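D-alanine--D-alanine ligase (PDB 3TQT) catalyses the ATP-dependent joining of two D-alanines into D-alanyl-D-alanine, a building block of the peptidoglycan cell wall. Local coordinates at residues D100-G114 / L125-M139. Numbering follows the deposited sequence.
Sequences DCVFPMVHGTQGEDG and LPYVGANVQSSAVCM
Val102 is paired through both its backbone polar atoms with the 125-139 segment: its N donates to Pro126 O at 2.9 Å, while its O accepts from Val128 N at 2.8 Å, the donor coming in almost in line with the Val102 C=O bond (C=O...N 172°). The resulting single bridge, Val102 with Tyr127, is parallel, since both chains advance together from Cys101-Pro126 to Phe103-Val128. With CG1 anti to the backbone N (chi1 168°), Val128 turns CG2 over one face of the Phe103 ring, 3.9 Å from the centroid.

Beyond the strand the segments meet by van der Waals packing, much of it side chain against backbone. Met139, bent at chi2 (82°), brings SD to 3.7 Å from Glu112 CB and CE to 3.6 Å from Gly108 C. Two loop amides are met within the loop: Gly108 N binds Glu112 OE2 at 2.8 Å through the anti lone pair, and Gln110 N meets Asp113 OD2 from above the carboxylate plane; Glu112 OE1 accepts from Ile320 N outside it. On the helix, Asn131 OD1 caps Ser134 N, and Asn131 O takes Ser135 N and OG from opposite faces.

Strand 101-104 also bonds to strand 5-12, and helix 115-122 links the two segments, consistent with the Rossmann-like N-terminal domain of D-Ala-D-Ala ligases, with Glu112 near the predicted magnesium ligand Asn318.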
# COMPACT_ATOMS: atom_id res chain seq x y z
N ASP A 100 0.27 22.56 3.72
CA ASP A 100 -0.69 22.18 4.74
C ASP A 100 -1.47 20.96 4.30
O ASP A 100 -2.06 20.25 5.12
CB ASP A 100 -1.65 23.33 4.99
CG ASP A 100 -0.96 24.51 5.59
OD1 ASP A 100 -0.19 24.29 6.55
OD2 ASP A 100 -1.16 25.64 5.11
N CYS A 101 -1.49 20.73 3.00
CA CYS A 101 -2.18 19.58 2.45
C CYS A 101 -1.69 19.34 1.04
O CYS A 101 -1.43 20.28 0.28
CB CYS A 101 -3.70 19.77 2.49
SG CYS A 101 -4.66 18.35 1.88
N VAL A 102 -1.55 18.07 0.69
CA VAL A 102 -1.04 17.70 -0.62
C VAL A 102 -2.16 17.07 -1.43
O VAL A 102 -2.96 16.30 -0.91
CB VAL A 102 0.15 16.73 -0.50
CG1 VAL A 102 0.56 16.22 -1.86
CG2 VAL A 102 1.31 17.42 0.22
N PHE A 103 -2.24 17.43 -2.70
CA PHE A 103 -3.23 16.87 -3.58
C PHE A 103 -2.48 16.00 -4.58
O PHE A 103 -1.96 16.50 -5.57
CB PHE A 103 -3.96 18.01 -4.30
CG PHE A 103 -5.40 17.72 -4.60
CD1 PHE A 103 -6.40 18.56 -4.12
CD2 PHE A 103 -5.76 16.62 -5.35
CE1 PHE A 103 -7.72 18.29 -4.40
CE2 PHE A 103 -7.07 16.36 -5.64
CZ PHE A 103 -8.05 17.20 -5.16
N PRO A 104 -2.37 14.69 -4.30
CA PRO A 104 -1.63 13.83 -5.21
C PRO A 104 -2.47 13.71 -6.48
O PRO A 104 -3.63 13.31 -6.42
CB PRO A 104 -1.57 12.49 -4.46
CG PRO A 104 -2.18 12.72 -3.12
CD PRO A 104 -3.03 13.93 -3.23
N MET A 105 -1.91 14.10 -7.62
CA MET A 105 -2.69 14.05 -8.84
C MET A 105 -1.85 13.41 -9.92
O MET A 105 -1.88 13.81 -11.08
CB MET A 105 -3.21 15.43 -9.24
CG MET A 105 -4.25 15.44 -10.36
SD MET A 105 -5.60 14.22 -10.20
CE MET A 105 -6.10 14.48 -8.49
N VAL A 106 -1.08 12.42 -9.49
CA VAL A 106 -0.36 11.56 -10.41
C VAL A 106 -1.20 10.30 -10.63
O VAL A 106 -1.49 9.57 -9.68
CB VAL A 106 1.01 11.18 -9.85
CG1 VAL A 106 1.66 10.11 -10.72
CG2 VAL A 106 1.90 12.40 -9.74
N HIS A 107 -1.61 10.07 -11.87
CA HIS A 107 -2.40 8.89 -12.23
C HIS A 107 -1.48 7.69 -12.49
O HIS A 107 -0.37 7.85 -13.00
CB HIS A 107 -3.26 9.13 -13.47
CG HIS A 107 -4.06 10.40 -13.43
ND1 HIS A 107 -5.09 10.61 -12.55
CD2 HIS A 107 -3.97 11.52 -14.19
CE1 HIS A 107 -5.61 11.81 -12.75
NE2 HIS A 107 -4.95 12.38 -13.74
N GLY A 108 -1.97 6.50 -12.16
CA GLY A 108 -1.27 5.26 -12.43
C GLY A 108 -0.05 5.02 -11.58
O GLY A 108 -0.02 5.33 -10.38
N THR A 109 0.97 4.45 -12.21
CA THR A 109 2.22 4.12 -11.53
C THR A 109 2.71 5.28 -10.66
O THR A 109 2.64 6.45 -11.05
CB THR A 109 3.29 3.70 -12.55
OG1 THR A 109 2.83 2.54 -13.25
CG2 THR A 109 4.59 3.37 -11.86
N GLN A 110 3.17 4.92 -9.46
CA GLN A 110 3.70 5.86 -8.47
C GLN A 110 2.61 6.68 -7.77
O GLN A 110 2.65 6.86 -6.55
CB GLN A 110 4.76 6.79 -9.10
CG GLN A 110 5.80 6.08 -9.98
CD GLN A 110 6.60 5.02 -9.24
OE1 GLN A 110 6.04 4.22 -8.49
NE2 GLN A 110 7.90 4.99 -9.47
N GLY A 111 1.65 7.17 -8.54
CA GLY A 111 0.66 8.10 -8.02
C GLY A 111 -0.55 7.46 -7.36
O GLY A 111 -1.09 8.00 -6.40
N GLU A 112 -1.00 6.32 -7.89
CA GLU A 112 -2.19 5.66 -7.36
C GLU A 112 -1.84 4.37 -6.66
O GLU A 112 -2.71 3.76 -6.04
CB GLU A 112 -3.18 5.34 -8.49
CG GLU A 112 -3.84 6.55 -9.10
CD GLU A 112 -4.91 6.18 -10.12
OE1 GLU A 112 -6.05 5.86 -9.72
OE2 GLU A 112 -4.60 6.20 -11.32
N ASP A 113 -0.58 3.95 -6.77
CA ASP A 113 -0.18 2.63 -6.28
C ASP A 113 0.34 2.64 -4.86
O ASP A 113 0.90 1.65 -4.39
CB ASP A 113 0.86 1.97 -7.19
CG ASP A 113 2.13 2.79 -7.34
OD1 ASP A 113 2.34 3.79 -6.61
OD2 ASP A 113 2.94 2.42 -8.21
N GLY A 114 0.16 3.77 -4.18
CA GLY A 114 0.59 3.88 -2.81
C GLY A 114 1.99 4.44 -2.64
O GLY A 114 2.35 4.78 -1.53
N LEU A 125 2.39 14.42 6.14
CA LEU A 125 1.60 15.47 5.52
C LEU A 125 0.17 15.02 5.28
O LEU A 125 -0.05 13.88 4.87
CB LEU A 125 2.20 15.88 4.19
CG LEU A 125 3.56 16.56 4.23
CD1 LEU A 125 4.10 16.68 2.82
CD2 LEU A 125 3.45 17.93 4.90
N PRO A 126 -0.80 15.90 5.52
CA PRO A 126 -2.16 15.55 5.09
C PRO A 126 -2.17 15.45 3.57
O PRO A 126 -1.49 16.22 2.90
CB PRO A 126 -3.01 16.74 5.56
CG PRO A 126 -2.17 17.44 6.60
CD PRO A 126 -0.74 17.22 6.18
N TYR A 127 -2.92 14.49 3.03
CA TYR A 127 -3.04 14.41 1.58
C TYR A 127 -4.40 13.89 1.15
O TYR A 127 -5.06 13.12 1.86
CB TYR A 127 -1.91 13.57 0.97
CG TYR A 127 -1.89 12.14 1.43
CD1 TYR A 127 -2.55 11.15 0.71
CD2 TYR A 127 -1.19 11.77 2.57
CE1 TYR A 127 -2.53 9.84 1.11
CE2 TYR A 127 -1.16 10.45 2.99
CZ TYR A 127 -1.82 9.49 2.26
OH TYR A 127 -1.79 8.20 2.68
N VAL A 128 -4.81 14.32 -0.03
CA VAL A 128 -6.12 13.97 -0.55
C VAL A 128 -6.19 12.52 -1.03
O VAL A 128 -5.24 11.99 -1.62
CB VAL A 128 -6.51 14.90 -1.68
CG1 VAL A 128 -7.75 14.37 -2.43
CG2 VAL A 128 -6.73 16.31 -1.13
N GLY A 129 -7.31 11.88 -0.74
CA GLY A 129 -7.61 10.59 -1.36
C GLY A 129 -7.15 9.37 -0.59
O GLY A 129 -6.86 9.43 0.60
N ALA A 130 -7.07 8.24 -1.30
CA ALA A 130 -6.84 6.94 -0.71
C ALA A 130 -5.49 6.91 -0.04
O ALA A 130 -4.54 7.47 -0.57
CB ALA A 130 -6.90 5.88 -1.80
N ASN A 131 -5.41 6.24 1.11
CA ASN A 131 -4.13 6.06 1.80
C ASN A 131 -3.28 4.99 1.11
O ASN A 131 -3.63 4.54 0.03
CB ASN A 131 -4.32 5.77 3.29
CG ASN A 131 -4.90 4.39 3.57
OD1 ASN A 131 -5.21 3.62 2.65
ND2 ASN A 131 -5.04 4.06 4.85
N VAL A 132 -2.18 4.59 1.73
CA VAL A 132 -1.27 3.66 1.06
C VAL A 132 -1.94 2.32 0.82
O VAL A 132 -1.90 1.79 -0.29
CB VAL A 132 0.03 3.45 1.86
CG1 VAL A 132 0.82 2.27 1.28
CG2 VAL A 132 0.86 4.73 1.85
N GLN A 133 -2.57 1.77 1.85
CA GLN A 133 -3.20 0.47 1.73
C GLN A 133 -4.33 0.45 0.71
O GLN A 133 -4.45 -0.48 -0.08
CB GLN A 133 -3.74 -0.01 3.07
CG GLN A 133 -4.64 -1.24 2.93
CD GLN A 133 -5.70 -1.31 4.01
OE1 GLN A 133 -6.82 -0.86 3.81
NE2 GLN A 133 -5.34 -1.86 5.16
N SER A 134 -5.16 1.47 0.76
CA SER A 134 -6.33 1.53 -0.11
C SER A 134 -5.91 1.77 -1.55
O SER A 134 -6.49 1.23 -2.48
CB SER A 134 -7.30 2.63 0.35
OG SER A 134 -8.52 2.50 -0.35
N SER A 135 -4.89 2.61 -1.74
CA SER A 135 -4.36 2.84 -3.07
C SER A 135 -3.85 1.51 -3.65
O SER A 135 -4.10 1.19 -4.81
CB SER A 135 -3.22 3.86 -3.03
OG SER A 135 -3.69 5.12 -2.56
N ALA A 136 -3.11 0.76 -2.84
CA ALA A 136 -2.50 -0.48 -3.31
C ALA A 136 -3.58 -1.50 -3.62
O ALA A 136 -3.53 -2.17 -4.65
CB ALA A 136 -1.52 -1.02 -2.29
N VAL A 137 -4.56 -1.61 -2.75
CA VAL A 137 -5.67 -2.52 -3.00
C VAL A 137 -6.46 -2.18 -4.27
O VAL A 137 -6.83 -3.07 -5.04
CB VAL A 137 -6.62 -2.61 -1.78
CG1 VAL A 137 -7.91 -3.33 -2.16
CG2 VAL A 137 -5.93 -3.32 -0.63
N CYS A 138 -6.70 -0.90 -4.50
CA CYS A 138 -7.50 -0.47 -5.64
C CYS A 138 -6.70 -0.49 -6.94
O CYS A 138 -7.26 -0.65 -8.03
CB CYS A 138 -8.09 0.91 -5.40
SG CYS A 138 -9.38 0.94 -4.15
N MET A 139 -5.39 -0.32 -6.82
CA MET A 139 -4.50 -0.29 -7.99
C MET A 139 -4.39 -1.66 -8.65
O MET A 139 -4.32 -1.76 -9.87
CB MET A 139 -3.11 0.19 -7.56
CG MET A 139 -2.13 0.31 -8.69
SD MET A 139 -2.34 1.88 -9.55
CE MET A 139 -1.12 1.71 -10.85